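Local coordinates for putative SnoaL-like polyketide cyclase (Shewanella putrefaciens, PDB 3GZB), which is of unknown function but, as a member of the SnoaL-like family with an NTF2-type fold, may act as a polyketide cyclase or related lyase, at residues A[119-124]-A[141-146]; A[81-86]-A[99-104]; A[52-57]-A[137-142]. All blocks are in the same frame, centred on the assembly; numbering follows the deposited sequence.

Interaction 1: A[119-124]-A[141-146]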
# COMPACT_ATOMS: atom_id res chain seq x y z
N ALA A 119 17.92 -0.52 -0.82
CA ALA A 119 16.69 -0.71 -1.58
C ALA A 119 15.59 -1.04 -0.58
O ALA A 119 15.63 -2.11 0.06
CB ALA A 119 16.88 -1.86 -2.63
N ILE A 120 14.66 -0.12 -0.40
CA ILE A 120 13.74 -0.17 0.73
C ILE A 120 12.31 -0.50 0.25
O ILE A 120 11.71 0.27 -0.49
CB ILE A 120 13.70 1.18 1.46
CG1 ILE A 120 15.10 1.70 1.79
CG2 ILE A 120 12.80 1.06 2.72
CD1 ILE A 120 15.18 3.14 2.40
N PRO A 121 11.78 -1.67 0.63
CA PRO A 121 10.37 -1.96 0.23
C PRO A 121 9.40 -0.91 0.77
O PRO A 121 9.60 -0.41 1.88
CB PRO A 121 10.12 -3.36 0.83
CG PRO A 121 11.51 -3.93 1.03
CD PRO A 121 12.40 -2.76 1.38
N ALA A 122 8.34 -0.63 -0.01
CA ALA A 122 7.35 0.38 0.34
C ALA A 122 6.08 0.27 -0.44
O ALA A 122 6.05 -0.27 -1.53
CB ALA A 122 7.95 1.77 0.10
N VAL A 123 5.02 0.79 0.17
CA VAL A 123 3.77 1.10 -0.47
C VAL A 123 3.56 2.58 -0.28
O VAL A 123 3.63 3.10 0.85
CB VAL A 123 2.63 0.31 0.15
CG1 VAL A 123 1.27 0.64 -0.50
CG2 VAL A 123 2.94 -1.21 0.06
N THR A 124 3.27 3.26 -1.37
CA THR A 124 2.93 4.71 -1.37
C THR A 124 1.57 4.87 -2.05
O THR A 124 1.36 4.32 -3.15
CB THR A 124 3.99 5.51 -2.13
OG1 THR A 124 5.21 5.41 -1.38
CG2 THR A 124 3.59 6.99 -2.33
N LEU A 141 4.09 3.84 3.51
CA LEU A 141 4.29 2.68 4.38
C LEU A 141 5.64 2.11 4.04
O LEU A 141 5.78 1.36 3.05
CB LEU A 141 3.17 1.64 4.17
CG LEU A 141 1.75 2.03 4.53
CD1 LEU A 141 0.76 0.98 4.01
CD2 LEU A 141 1.60 2.25 6.03
N ILE A 142 6.67 2.49 4.80
CA ILE A 142 8.07 2.20 4.47
C ILE A 142 8.57 1.06 5.33
O ILE A 142 8.32 1.05 6.56
CB ILE A 142 8.93 3.41 4.75
CG1 ILE A 142 8.44 4.65 4.00
CG2 ILE A 142 10.42 3.19 4.41
CD1 ILE A 142 8.34 4.55 2.51
N ASP A 143 9.30 0.11 4.72
CA ASP A 143 9.89 -1.02 5.48
C ASP A 143 11.26 -0.62 6.04
O ASP A 143 12.34 -0.96 5.52
CB ASP A 143 10.00 -2.27 4.56
CG ASP A 143 10.54 -3.49 5.24
OD1 ASP A 143 10.85 -3.47 6.44
OD2 ASP A 143 10.68 -4.48 4.49
N TYR A 144 11.23 0.10 7.16
CA TYR A 144 12.46 0.62 7.78
C TYR A 144 13.35 -0.49 8.33
O TYR A 144 14.56 -0.35 8.31
CB TYR A 144 12.13 1.59 8.91
CG TYR A 144 11.60 2.90 8.44
CD1 TYR A 144 12.40 3.76 7.74
CD2 TYR A 144 10.27 3.29 8.65
CE1 TYR A 144 11.94 4.96 7.28
CE2 TYR A 144 9.80 4.50 8.17
CZ TYR A 144 10.63 5.32 7.52
OH TYR A 144 10.19 6.55 7.05
N GLN A 145 12.79 -1.60 8.81
CA GLN A 145 13.64 -2.67 9.31
C GLN A 145 14.50 -3.25 8.20
O GLN A 145 15.69 -3.53 8.45
CB GLN A 145 12.83 -3.77 9.99
CG GLN A 145 13.74 -4.83 10.67
CD GLN A 145 14.60 -4.23 11.78
OE1 GLN A 145 14.07 -3.67 12.74
NE2 GLN A 145 15.94 -4.29 11.63
N THR A 146 13.96 -3.40 7.01
CA THR A 146 14.76 -3.89 5.89
C THR A 146 15.88 -2.91 5.57
O THR A 146 17.03 -3.30 5.29
CB THR A 146 13.90 -4.24 4.68
OG1 THR A 146 13.11 -5.40 5.00
CG2 THR A 146 14.75 -4.53 3.43
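The end of the antiparallel hairpin formed by strands 115-129 and 134-142, where the second strand gives way to helix 144-151, brings Pro-121 against Asp-143 and Thr-146. Val-123 and Leu-141 form a hydrogen-bonded pair, with Leu-141 N to Val-123 O at 2.8 Å and the return bond from Val-123 N to Leu-141 O at 3.0 Å. Beyond the non-hydrogen-bonded pair Ala-122 and Ile-142, Asp-143 N still reaches Pro-121 O (2.9 Å), so the pairing runs right up to the helix N-cap. Asp-143 is that cap. With CG anti to the backbone N (chi1 -178°), its carboxylate turns back to the first helical turn, where OD1 accepts from Thr-146 N and OD2 from Thr-146 OG1 at 2.6 Å, each from above the carboxylate plane. Thr-146 is thereby held with its methyl CG2 against Pro-121 CD at 3.6 Å, the two side chains crossing at about a right angle. On the Ala-122 face, Ile-142 uses both branches: CG2 meets Ile-120 CG2 at 3.6 Å, while CD1 meets Ala-122 CB at 3.7 Å. The second subunit packs Ile-97 on Val-123 and Leu-93 on Leu-141, and NE2 of its His-86 is hydrogen-bonded to Asp-143 OD2. Strand 93-103 flanks segment 119-124 on its other edge, bonding to Ile-120, Ala-122 and Thr-124.

Interaction 2: A[81-86]-A[99-104]. With EDO (1,2-ethanediol), chain M.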
# COMPACT_ATOMS: atom_id res chain seq x y z
N ASP A 81 15.47 6.54 -6.66
CA ASP A 81 14.50 5.94 -7.57
C ASP A 81 13.40 5.23 -6.83
O ASP A 81 13.63 4.69 -5.73
CB ASP A 81 15.16 4.95 -8.53
CG ASP A 81 16.17 5.61 -9.45
OD1 ASP A 81 16.01 6.80 -9.80
OD2 ASP A 81 17.13 4.91 -9.81
N PHE A 82 12.20 5.26 -7.39
CA PHE A 82 11.13 4.42 -6.93
C PHE A 82 10.93 3.36 -8.02
O PHE A 82 10.47 3.70 -9.11
CB PHE A 82 9.87 5.21 -6.66
CG PHE A 82 8.75 4.45 -6.01
CD1 PHE A 82 8.93 3.44 -5.10
CD2 PHE A 82 7.48 4.88 -6.22
CE1 PHE A 82 7.88 2.85 -4.46
CE2 PHE A 82 6.40 4.29 -5.56
CZ PHE A 82 6.62 3.26 -4.70
N ASN A 83 11.35 2.14 -7.73
CA ASN A 83 11.30 1.04 -8.68
C ASN A 83 10.04 0.29 -8.37
O ASN A 83 9.95 -0.46 -7.38
CB ASN A 83 12.55 0.20 -8.55
CG ASN A 83 13.79 0.94 -8.97
OD1 ASN A 83 13.78 1.64 -9.98
ND2 ASN A 83 14.87 0.82 -8.20
N ILE A 84 9.05 0.49 -9.22
CA ILE A 84 7.74 -0.09 -8.91
C ILE A 84 7.54 -1.49 -9.45
O ILE A 84 8.04 -1.86 -10.54
CB ILE A 84 6.60 0.76 -9.32
CG1 ILE A 84 6.57 1.01 -10.79
CG2 ILE A 84 6.59 2.10 -8.45
CD1 ILE A 84 5.13 1.54 -11.25
N GLU A 85 6.92 -2.30 -8.62
CA GLU A 85 6.47 -3.63 -9.00
C GLU A 85 5.05 -3.64 -9.54
O GLU A 85 4.70 -4.44 -10.44
CB GLU A 85 6.59 -4.58 -7.81
CG GLU A 85 8.03 -4.76 -7.37
CD GLU A 85 8.94 -5.40 -8.42
OE1 GLU A 85 8.44 -6.23 -9.23
OE2 GLU A 85 10.16 -5.08 -8.42
N HIS A 86 4.20 -2.78 -8.99
CA HIS A 86 2.82 -2.69 -9.41
C HIS A 86 2.22 -1.34 -9.05
O HIS A 86 2.54 -0.77 -8.01
CB HIS A 86 2.06 -3.88 -8.81
CG HIS A 86 0.72 -4.09 -9.40
ND1 HIS A 86 0.50 -4.12 -10.77
CD2 HIS A 86 -0.48 -4.31 -8.82
CE1 HIS A 86 -0.79 -4.32 -10.99
NE2 HIS A 86 -1.40 -4.43 -9.83
N ASN A 99 10.13 -0.49 -4.42
CA ASN A 99 11.30 -0.32 -3.60
C ASN A 99 11.88 1.05 -3.90
O ASN A 99 12.02 1.43 -5.08
CB ASN A 99 12.40 -1.38 -3.86
CG ASN A 99 12.01 -2.75 -3.42
OD1 ASN A 99 12.19 -3.10 -2.26
ND2 ASN A 99 11.50 -3.56 -4.34
N TYR A 100 12.25 1.79 -2.85
CA TYR A 100 12.97 3.01 -3.01
C TYR A 100 14.47 2.73 -2.94
O TYR A 100 14.96 2.18 -1.93
CB TYR A 100 12.61 4.06 -1.97
CG TYR A 100 11.22 4.67 -2.09
CD1 TYR A 100 10.98 5.69 -3.01
CD2 TYR A 100 10.16 4.21 -1.35
CE1 TYR A 100 9.74 6.27 -3.11
CE2 TYR A 100 8.87 4.79 -1.50
CZ TYR A 100 8.69 5.83 -2.37
OH TYR A 100 7.45 6.44 -2.44
N HIS A 101 15.17 3.07 -4.00
CA HIS A 101 16.62 2.84 -4.12
C HIS A 101 17.37 4.14 -3.96
O HIS A 101 17.22 5.06 -4.79
CB HIS A 101 16.90 2.20 -5.50
CG HIS A 101 18.34 1.88 -5.71
ND1 HIS A 101 18.88 1.76 -6.97
CD2 HIS A 101 19.32 1.58 -4.83
CE1 HIS A 101 20.16 1.43 -6.86
NE2 HIS A 101 20.46 1.31 -5.58
N PHE A 102 18.20 4.18 -2.91
CA PHE A 102 19.07 5.30 -2.62
C PHE A 102 20.53 4.84 -2.76
O PHE A 102 20.93 3.81 -2.19
CB PHE A 102 18.91 5.81 -1.19
CG PHE A 102 17.59 6.46 -0.89
CD1 PHE A 102 16.49 5.69 -0.53
CD2 PHE A 102 17.47 7.84 -0.89
CE1 PHE A 102 15.30 6.30 -0.18
CE2 PHE A 102 16.24 8.44 -0.56
CZ PHE A 102 15.19 7.67 -0.20
N LYS A 103 21.31 5.62 -3.49
CA LYS A 103 22.77 5.45 -3.59
C LYS A 103 23.46 6.79 -3.49
O LYS A 103 23.07 7.76 -4.17
CB LYS A 103 23.15 4.74 -4.87
CG LYS A 103 24.67 4.49 -5.02
CD LYS A 103 24.92 3.53 -6.17
CE LYS A 103 26.36 2.99 -6.18
NZ LYS A 103 27.17 3.56 -7.29
N GLY A 104 24.40 6.90 -2.57
CA GLY A 104 25.15 8.15 -2.41
C GLY A 104 25.66 8.37 -1.03
O GLY A 104 25.71 7.45 -0.22
C1 EDO M . 19.66 5.64 -6.97
O1 EDO M . 20.02 6.70 -6.03
C2 EDO M . 20.12 5.98 -8.36
O2 EDO M . 21.54 5.78 -8.23
O HOH W 1 17.41 2.25 -9.21
O HOH W 2 11.24 -3.01 -7.22
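Phe-82 and Tyr-100 lie face to face as an offset stack, their centroids 4.1 Å apart and planes only 8° from parallel. Phe-82 CD1 sits over the centre of the Tyr-100 ring, and Ile-84 CG2 covers the other face of Phe-82 toward its rim. The two residues form a non-hydrogen-bonded antiparallel pair, and hydrogen-bonded pairs on either side fix the register: Asp-81 with His-101, where His-101 N to Asp-81 O is 2.8 Å, and Asn-83 with Asn-99, where Asn-83 N to Asn-99 O is also 2.8 Å. The opposite sheet face is polar. One water joins Asp-81 OD2 (2.7 Å), Asn-83 ND2 (3.1 Å) and His-101 ND1 (2.7 Å), lying in the plane of the imidazole at its edge. A chi1 of -178°, with CG opposite the main-chain N, leads the His-101 ring away from strand 81-84, toward Asp-117, which accepts from NE2. A second water bridges Asn-83 O, Glu-85 OE2 and Asn-99 ND2. Tyr-100 OH is hydrogen-bonded to Thr-124 OG1 on the neighbouring strand 115-129, while Met-30 of helix 21-34 touches the side chains of Phe-82 and Tyr-100. Past Ile-84 the chain turns a corner, and a classic beta bulge sets Glu-85 and His-86 opposite Ile-97.

Interaction 3: A[52-57]-A[137-142]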
# COMPACT_ATOMS: atom_id res chain seq x y z
N PHE A 52 1.73 11.81 5.09
CA PHE A 52 1.67 10.95 6.29
C PHE A 52 2.55 9.73 6.08
O PHE A 52 2.19 8.82 5.33
CB PHE A 52 0.20 10.55 6.53
CG PHE A 52 -0.09 9.92 7.87
CD1 PHE A 52 0.84 9.73 8.83
CD2 PHE A 52 -1.40 9.54 8.15
CE1 PHE A 52 0.52 9.15 10.06
CE2 PHE A 52 -1.74 9.00 9.38
CZ PHE A 52 -0.76 8.82 10.33
N ASP A 53 3.69 9.68 6.76
CA ASP A 53 4.44 8.43 6.86
C ASP A 53 3.83 7.68 8.04
O ASP A 53 4.09 7.97 9.22
CB ASP A 53 5.92 8.68 6.99
CG ASP A 53 6.73 7.35 7.05
OD1 ASP A 53 6.20 6.34 7.56
OD2 ASP A 53 7.89 7.41 6.63
N LYS A 54 2.95 6.74 7.71
CA LYS A 54 2.20 6.03 8.74
C LYS A 54 3.10 5.10 9.51
O LYS A 54 2.89 4.89 10.71
CB LYS A 54 0.99 5.28 8.21
CG LYS A 54 -0.13 6.16 7.89
CD LYS A 54 -1.31 5.34 7.49
CE LYS A 54 -2.00 4.64 8.65
NZ LYS A 54 -3.10 3.73 8.19
N THR A 55 4.10 4.52 8.85
CA THR A 55 5.07 3.66 9.53
C THR A 55 5.77 4.44 10.61
O THR A 55 5.77 3.94 11.75
CB THR A 55 5.93 2.92 8.50
OG1 THR A 55 6.18 3.75 7.35
CG2 THR A 55 5.23 1.66 8.05
N ALA A 56 6.23 5.68 10.29
CA ALA A 56 6.98 6.53 11.24
C ALA A 56 6.04 7.28 12.18
O ALA A 56 6.54 7.93 13.14
CB ALA A 56 7.84 7.49 10.48
N ASN A 57 4.76 7.23 11.92
CA ASN A 57 3.76 7.98 12.64
C ASN A 57 4.07 9.47 12.67
O ASN A 57 4.10 10.12 13.74
CB ASN A 57 3.51 7.45 14.05
CG ASN A 57 2.16 7.89 14.56
OD1 ASN A 57 1.14 7.91 13.85
ND2 ASN A 57 2.14 8.27 15.83
N GLU A 137 -3.53 13.84 -0.28
CA GLU A 137 -2.92 13.00 0.76
C GLU A 137 -1.94 12.05 0.15
O GLU A 137 -2.26 11.29 -0.77
CB GLU A 137 -3.96 12.19 1.54
CG GLU A 137 -3.40 11.52 2.80
CD GLU A 137 -4.44 10.81 3.69
OE1 GLU A 137 -5.59 10.47 3.25
OE2 GLU A 137 -4.07 10.56 4.87
N HIS A 138 -0.72 12.10 0.67
CA HIS A 138 0.37 11.18 0.34
C HIS A 138 0.60 10.32 1.57
O HIS A 138 0.89 10.86 2.65
CB HIS A 138 1.60 12.00 -0.02
CG HIS A 138 2.84 11.21 -0.31
ND1 HIS A 138 3.83 11.70 -1.12
CD2 HIS A 138 3.26 9.99 0.11
CE1 HIS A 138 4.82 10.83 -1.19
NE2 HIS A 138 4.51 9.76 -0.45
N VAL A 139 0.37 9.00 1.44
CA VAL A 139 0.62 8.07 2.56
C VAL A 139 1.76 7.14 2.21
O VAL A 139 1.69 6.47 1.15
CB VAL A 139 -0.60 7.23 2.91
CG1 VAL A 139 -0.28 6.28 4.07
CG2 VAL A 139 -1.81 8.13 3.26
N ASP A 140 2.80 7.08 3.06
CA ASP A 140 3.89 6.16 2.92
C ASP A 140 3.85 5.07 3.97
O ASP A 140 3.60 5.33 5.14
CB ASP A 140 5.24 6.85 3.03
CG ASP A 140 5.74 7.44 1.72
OD1 ASP A 140 5.14 7.24 0.63
OD2 ASP A 140 6.80 8.16 1.82
N LEU A 141 4.09 3.84 3.51
CA LEU A 141 4.29 2.68 4.38
C LEU A 141 5.64 2.11 4.04
O LEU A 141 5.78 1.36 3.05
CB LEU A 141 3.17 1.64 4.17
CG LEU A 141 1.75 2.03 4.53
CD1 LEU A 141 0.76 0.98 4.01
CD2 LEU A 141 1.60 2.25 6.03
N ILE A 142 6.67 2.49 4.80
CA ILE A 142 8.07 2.20 4.47
C ILE A 142 8.57 1.06 5.33
O ILE A 142 8.32 1.05 6.56
CB ILE A 142 8.93 3.41 4.75
CG1 ILE A 142 8.44 4.65 4.00
CG2 ILE A 142 10.42 3.19 4.41
CD1 ILE A 142 8.34 4.55 2.51
O HOH W 3 8.36 8.39 4.15
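Parallel pairing of strand 50-53 with strand 134-142, in the curved sheet of this NTF2-like fold, joins Phe-52 to Val-139 and Asp-53 to Asp-140. Phe-52 N donates to His-138 O at 2.7 Å in a nearly straight bond (172°), Phe-52 O accepts from Asp-140 N, and Lys-54 N continues the pattern to Asp-140 O. After Lys-54 the chain leaves the sheet through residues with helical backbone angles, and a side chain takes over from the backbone: in the conformer described, Thr-55 OG1 accepts from Ile-142 N at 2.9 Å. The same hydroxyl donates to Asp-53 OD1 at 2.6 Å, on the syn side of the carboxylate. That oxygen also receives Ala-56 N from above the carboxylate plane, completing an Asx motif that ties these residues to the strand end. On the Phe-52 face, Lys-54, in one of its two conformers, lays CG over the centre of the Phe-52 ring and CD 3.7 Å from Val-139 CG1; its CB meets Leu-141 CD2. Leu-93 of the second subunit packs on Lys-54. On the other face, one water donates to both Asp-53 OD2 (2.7 Å) and Asp-140 OD2 (2.8 Å), spanning carboxylates whose OD2 atoms are 5.0 Å apart. Asp-53 OD2 is also hydrogen-bonded to Tyr-144 OH, while Asp-140 OD1 has Thr-124 OG1 and His-138 NE2 as partners, the latter at 2.8 Å in the imidazole plane; His-138 ND1 bonds to Tyr-29 OH. The water thus bridges two buried carboxylates and, with Tyr-144, Thr-124 and His-138, probably restrains their orientation.

In the fold
All three contacts belong to one curved mixed sheet, in which strands 81-84, 93-103, 115-129, 134-142 and 50-53 follow one another as neighbours. Interaction 1 lies between the other two, its centre about 10 Å from each, while the centres of interactions 2 and 3 are about 16 Å apart. Along the chain, interaction 2 closes before interaction 1 opens, and it is nested inside the loop closed by interaction 3; interactions 1 and 3 share Leu-141 and Ile-142. The hydroxyl of Thr-124 joins the three contacts. Interactions 1 and 3 also touch the second subunit, so the sheet contributes to the dimer interface.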